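Local coordinates for protein putative glutathione S-transferase (Corynebacterium glutamicum, PDB 3M1G) that probably acts as a glutathione transferase of the ECM4-like, omega-related kind, with a catalytic thiol that reacts with glutathione, at residues Leu176-Met189 against Leu236-Leu248. Numbering follows the deposited sequence.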
loop_
_atom_site.group_PDB
_atom_site.type_symbol
_atom_site.label_atom_id
_atom_site.label_comp_id
_atom_site.label_asym_id
_atom_site.label_seq_id
_atom_site.Cartn_x
_atom_site.Cartn_y
_atom_site.Cartn_z
ATOM N N LEU A 176 13.139 31.691 3.241
ATOM C CA LEU A 176 12.167 30.596 3.393
ATOM C C LEU A 176 11.001 30.970 4.335
ATOM O O LEU A 176 10.008 30.246 4.420
ATOM C CB LEU A 176 12.866 29.324 3.933
ATOM C CG LEU A 176 13.947 28.779 3.004
ATOM C CD1 LEU A 176 14.753 27.659 3.666
ATOM C CD2 LEU A 176 13.303 28.261 1.620
ATOM N N TYR A 177 11.138 32.075 5.056
ATOM C CA TYR A 177 10.138 32.469 6.057
ATOM C C TYR A 177 9.893 33.981 5.980
ATOM O O TYR A 177 10.206 34.728 6.925
ATOM C CB TYR A 177 10.626 32.070 7.431
ATOM C CG TYR A 177 9.567 32.105 8.541
ATOM C CD1 TYR A 177 8.367 31.395 8.409
ATOM C CD2 TYR A 177 9.775 32.803 9.724
ATOM C CE1 TYR A 177 7.406 31.393 9.420
ATOM C CE2 TYR A 177 8.796 32.800 10.774
ATOM C CZ TYR A 177 7.618 32.087 10.587
ATOM O OH TYR A 177 6.623 32.028 11.541
ATOM N N PRO A 178 9.383 34.442 4.843
ATOM C CA PRO A 178 9.287 35.888 4.630
ATOM C C PRO A 178 8.193 36.560 5.463
ATOM O O PRO A 178 7.088 36.005 5.609
ATOM C CB PRO A 178 8.925 36.003 3.153
ATOM C CG PRO A 178 8.649 34.669 2.680
ATOM C CD PRO A 178 8.837 33.681 3.716
ATOM N N ALA A 179 8.516 37.746 5.963
ATOM C CA ALA A 179 7.665 38.515 6.862
ATOM C C ALA A 179 6.210 38.575 6.421
ATOM O O ALA A 179 5.313 38.371 7.232
ATOM C CB ALA A 179 8.239 39.965 7.049
ATOM N N GLU A 180 5.968 38.796 5.138
ATOM C CA GLU A 180 4.600 39.023 4.641
ATOM C C GLU A 180 3.753 37.753 4.618
ATOM O O GLU A 180 2.546 37.840 4.380
ATOM C CB GLU A 180 4.590 39.535 3.193
ATOM C CG GLU A 180 5.847 40.264 2.729
ATOM C CD GLU A 180 6.960 39.303 2.284
ATOM O OE1 GLU A 180 6.739 38.498 1.341
ATOM O OE2 GLU A 180 8.056 39.402 2.880
ATOM N N LEU A 181 4.370 36.578 4.764
ATOM C CA LEU A 181 3.616 35.325 4.681
ATOM C C LEU A 181 3.447 34.668 6.043
ATOM O O LEU A 181 2.717 33.683 6.139
ATOM C CB LEU A 181 4.322 34.322 3.726
ATOM C CG LEU A 181 4.472 34.730 2.255
ATOM C CD1 LEU A 181 5.232 33.656 1.459
ATOM C CD2 LEU A 181 3.114 35.002 1.647
ATOM N N ARG A 182 4.146 35.170 7.072
ATOM C CA ARG A 182 4.231 34.476 8.374
ATOM C C ARG A 182 2.868 34.280 9.044
ATOM O O ARG A 182 2.582 33.211 9.604
ATOM C CB ARG A 182 5.172 35.195 9.348
ATOM C CG ARG A 182 6.623 35.098 8.950
ATOM C CD ARG A 182 7.574 35.824 9.914
ATOM N NE ARG A 182 8.820 36.027 9.200
ATOM C CZ ARG A 182 9.744 36.939 9.473
ATOM N NH1 ARG A 182 9.602 37.743 10.502
ATOM N NH2 ARG A 182 10.820 37.059 8.690
ATOM N N GLU A 183 2.039 35.309 8.962
ATOM C CA GLU A 183 0.693 35.266 9.525
ATOM C C GLU A 183 -0.201 34.231 8.889
ATOM O O GLU A 183 -0.846 33.511 9.596
ATOM C CB GLU A 183 -0.035 36.618 9.403
ATOM C CG GLU A 183 0.071 37.439 10.621
ATOM C CD GLU A 183 -0.958 38.610 10.689
ATOM O OE1 GLU A 183 -0.603 39.575 11.371
ATOM O OE2 GLU A 183 -2.080 38.572 10.108
ATOM N N GLU A 184 -0.314 34.205 7.568
ATOM C CA GLU A 184 -1.130 33.162 6.895
ATOM C C GLU A 184 -0.479 31.799 7.039
ATOM O O GLU A 184 -1.157 30.808 7.042
ATOM C CB GLU A 184 -1.382 33.416 5.396
ATOM C CG GLU A 184 -2.352 32.352 4.722
ATOM C CD GLU A 184 -2.221 32.259 3.193
ATOM O OE1 GLU A 184 -1.541 33.111 2.589
ATOM O OE2 GLU A 184 -2.796 31.320 2.595
HETATM N N MSE A 185 0.841 31.752 7.183
HETATM C CA MSE A 185 1.532 30.463 7.262
HETATM C C MSE A 185 1.228 29.727 8.573
HETATM O O MSE A 185 1.202 28.475 8.610
HETATM C CB MSE A 185 3.045 30.636 7.105
HETATM C CG MSE A 185 3.745 29.423 6.575
HETATM SE SE MSE A 185 5.696 29.582 6.361
HETATM C CE MSE A 185 5.761 31.245 5.314
ATOM N N ALA A 186 0.999 30.481 9.652
ATOM C CA ALA A 186 0.902 29.853 10.951
ATOM C C ALA A 186 -0.241 28.818 10.996
ATOM O O ALA A 186 -0.007 27.673 11.384
ATOM C CB ALA A 186 0.791 30.923 12.139
ATOM N N PRO A 187 -1.470 29.196 10.602
ATOM C CA PRO A 187 -2.506 28.156 10.693
ATOM C C PRO A 187 -2.341 26.978 9.724
ATOM O O PRO A 187 -2.704 25.845 10.062
ATOM C CB PRO A 187 -3.814 28.907 10.399
ATOM C CG PRO A 187 -3.407 30.236 9.861
ATOM C CD PRO A 187 -2.051 30.532 10.419
ATOM N N VAL A 188 -1.818 27.244 8.535
ATOM C CA VAL A 188 -1.560 26.202 7.573
ATOM C C VAL A 188 -0.583 25.168 8.149
ATOM O O VAL A 188 -0.833 23.966 8.080
ATOM C CB VAL A 188 -1.052 26.783 6.242
ATOM C CG1 VAL A 188 -0.557 25.649 5.340
ATOM C CG2 VAL A 188 -2.172 27.655 5.564
HETATM N N MSE A 189 0.494 25.632 8.765
HETATM C CA MSE A 189 1.472 24.721 9.352
HETATM C C MSE A 189 0.895 23.978 10.577
HETATM O O MSE A 189 1.195 22.789 10.764
HETATM C CB MSE A 189 2.753 25.451 9.704
HETATM C CG MSE A 189 3.449 26.013 8.458
HETATM SE SE MSE A 189 5.270 26.688 8.775
HETATM C CE MSE A 189 4.908 27.988 10.191
ATOM N N LEU A 236 2.957 25.377 -1.041
ATOM C CA LEU A 236 1.889 25.638 -0.045
ATOM C C LEU A 236 1.521 27.103 0.085
ATOM O O LEU A 236 0.341 27.414 0.279
ATOM C CB LEU A 236 2.261 25.109 1.317
ATOM C CG LEU A 236 2.197 23.573 1.440
ATOM C CD1 LEU A 236 2.882 23.135 2.730
ATOM C CD2 LEU A 236 0.727 23.062 1.335
HETATM N N MSE A 237 2.532 27.983 0.023
HETATM C CA MSE A 237 2.324 29.408 0.169
HETATM C C MSE A 237 2.541 30.169 -1.150
HETATM O O MSE A 237 2.918 31.340 -1.131
HETATM C CB MSE A 237 3.256 29.969 1.245
HETATM C CG MSE A 237 3.226 29.216 2.572
HETATM SE SE MSE A 237 1.426 29.093 3.350
HETATM C CE MSE A 237 1.059 30.919 3.482
ATOM N N GLY A 238 2.334 29.520 -2.283
ATOM C CA GLY A 238 2.346 30.228 -3.564
ATOM C C GLY A 238 3.497 29.844 -4.481
ATOM O O GLY A 238 3.786 28.674 -4.664
ATOM N N ASP A 239 4.178 30.850 -5.015
ATOM C CA ASP A 239 5.099 30.619 -6.126
ATOM C C ASP A 239 6.432 29.988 -5.737
ATOM O O ASP A 239 7.085 29.424 -6.601
ATOM C CB ASP A 239 5.394 31.942 -6.845
ATOM C CG ASP A 239 4.240 32.409 -7.718
ATOM O OD1 ASP A 239 3.334 31.599 -7.999
ATOM O OD2 ASP A 239 4.267 33.581 -8.124
ATOM N N HIS A 240 6.853 30.147 -4.482
ATOM C CA HIS A 240 8.167 29.680 -4.039
ATOM C C HIS A 240 8.116 28.810 -2.778
ATOM O O HIS A 240 7.193 28.909 -1.977
ATOM C CB HIS A 240 9.141 30.880 -3.828
ATOM C CG HIS A 240 9.210 31.809 -5.009
ATOM N ND1 HIS A 240 9.493 31.357 -6.280
ATOM C CD2 HIS A 240 8.999 33.151 -5.123
ATOM C CE1 HIS A 240 9.456 32.381 -7.131
ATOM N NE2 HIS A 240 9.133 33.474 -6.459
ATOM N N ILE A 241 9.151 27.993 -2.609
ATOM C CA ILE A 241 9.296 27.120 -1.453
ATOM C C ILE A 241 9.454 27.951 -0.169
ATOM O O ILE A 241 10.154 28.977 -0.156
ATOM C CB ILE A 241 10.502 26.170 -1.615
ATOM C CG1 ILE A 241 10.210 25.197 -2.756
ATOM C CG2 ILE A 241 10.851 25.433 -0.264
ATOM C CD1 ILE A 241 11.389 24.353 -3.247
ATOM N N THR A 242 8.733 27.539 0.872
ATOM C CA THR A 242 8.840 28.133 2.206
ATOM C C THR A 242 8.990 27.058 3.284
ATOM O O THR A 242 8.910 25.850 3.023
ATOM C CB THR A 242 7.575 28.966 2.557
ATOM O OG1 THR A 242 6.412 28.116 2.497
ATOM C CG2 THR A 242 7.396 30.196 1.605
ATOM N N GLU A 243 9.234 27.512 4.508
ATOM C CA GLU A 243 9.205 26.677 5.691
ATOM C C GLU A 243 8.047 25.667 5.729
ATOM O O GLU A 243 8.236 24.547 6.209
ATOM C CB GLU A 243 9.127 27.584 6.931
ATOM C CG GLU A 243 8.920 26.918 8.281
ATOM C CD GLU A 243 10.215 26.382 8.947
ATOM O OE1 GLU A 243 11.319 26.704 8.466
ATOM O OE2 GLU A 243 10.098 25.666 9.982
ATOM N N ALA A 244 6.847 26.096 5.341
ATOM C CA ALA A 244 5.680 25.198 5.278
ATOM C C ALA A 244 5.914 23.925 4.462
ATOM O O ALA A 244 5.531 22.825 4.878
ATOM C CB ALA A 244 4.426 25.980 4.750
ATOM N N ASP A 245 6.579 24.061 3.313
ATOM C CA ASP A 245 6.899 22.913 2.451
ATOM C C ASP A 245 7.951 22.009 3.104
ATOM O O ASP A 245 7.885 20.767 3.034
ATOM C CB ASP A 245 7.369 23.415 1.085
ATOM C CG ASP A 245 6.394 24.357 0.438
ATOM O OD1 ASP A 245 5.251 23.925 0.125
ATOM O OD2 ASP A 245 6.774 25.549 0.222
ATOM N N ILE A 246 8.895 22.618 3.831
ATOM C CA ILE A 246 9.903 21.873 4.526
ATOM C C ILE A 246 9.314 21.042 5.688
ATOM O O ILE A 246 9.873 20.002 6.044
ATOM C CB ILE A 246 10.988 22.837 4.971
ATOM C CG1 ILE A 246 11.711 23.351 3.684
ATOM C CG2 ILE A 246 11.957 22.186 5.951
ATOM C CD1 ILE A 246 12.367 24.638 3.829
ATOM N N ARG A 247 8.200 21.499 6.266
ATOM C CA ARG A 247 7.494 20.756 7.284
ATOM C C ARG A 247 6.546 19.689 6.698
ATOM O O ARG A 247 6.297 18.679 7.336
ATOM C CB ARG A 247 6.708 21.683 8.177
ATOM C CG ARG A 247 7.634 22.565 8.984
ATOM C CD ARG A 247 6.890 23.341 10.022
ATOM N NE ARG A 247 7.736 24.371 10.612
ATOM C CZ ARG A 247 7.418 25.106 11.677
ATOM N NH1 ARG A 247 8.276 26.020 12.108
ATOM N NH2 ARG A 247 6.257 24.952 12.308
ATOM N N LEU A 248 6.078 19.859 5.476
ATOM C CA LEU A 248 5.186 18.856 4.862
ATOM C C LEU A 248 5.979 17.717 4.158
ATOM O O LEU A 248 5.657 16.543 4.321
ATOM C CB LEU A 248 4.202 19.522 3.912
ATOM C CG LEU A 248 3.278 18.603 3.102
ATOM C CD1 LEU A 248 2.438 17.708 4.032
ATOM C CD2 LEU A 248 2.406 19.421 2.146
HETATM O O HOH W 1 4.167 23.080 12.230
#
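Leu-176 O accepts a nearly straight hydrogen bond from Glu-243 N (2.8 Å, N-H...O 166°) at the start of helix 243-253, in the helical C-terminal domain of the glutathione transferase fold. Thr-242 is the N-cap, and its own N donates to Asp-245 OD2 (2.9 Å), the aspartate half of the Thr-x-x-Asp N-capping box of this glutathione transferase helix. Residues 182-189 run nearly parallel to residues 243-248, and Met-185, a selenomethionine, lies against the other segment from CB to CE. Its CB lies 4.1 Å from Met-237 CE. With CG anti to the backbone N (chi1 -154°), CG touches both Met-237 SE and Ala-244 CB, 4.0 Å from each. SE sits 3.8 Å from Ala-244 N, and the bend at chi3 (-52°) turns CE toward the Thr-242 side chain, tip to tip, with CE 4.0 Å from Thr-242 CB. Met-237, bent at chi2 and chi3, brings CE beside the carboxylate of Glu-184 in one of that residue's two conformers; Glu-184 is salt-bridged to Arg-229 of helix 209-229. One turn on, Met-189 CG packs on Ala-244 CB, while its SE lies 3.7 Å above one face of the Arg-247 guanidinium. In the plane of that group, NE and NH1 both grip Glu-243 OE2, which also bonds Thr-158 of helix 154-163; on another edge, Arg-247 NH2 donates to a water that weakly bonds Met-189 O.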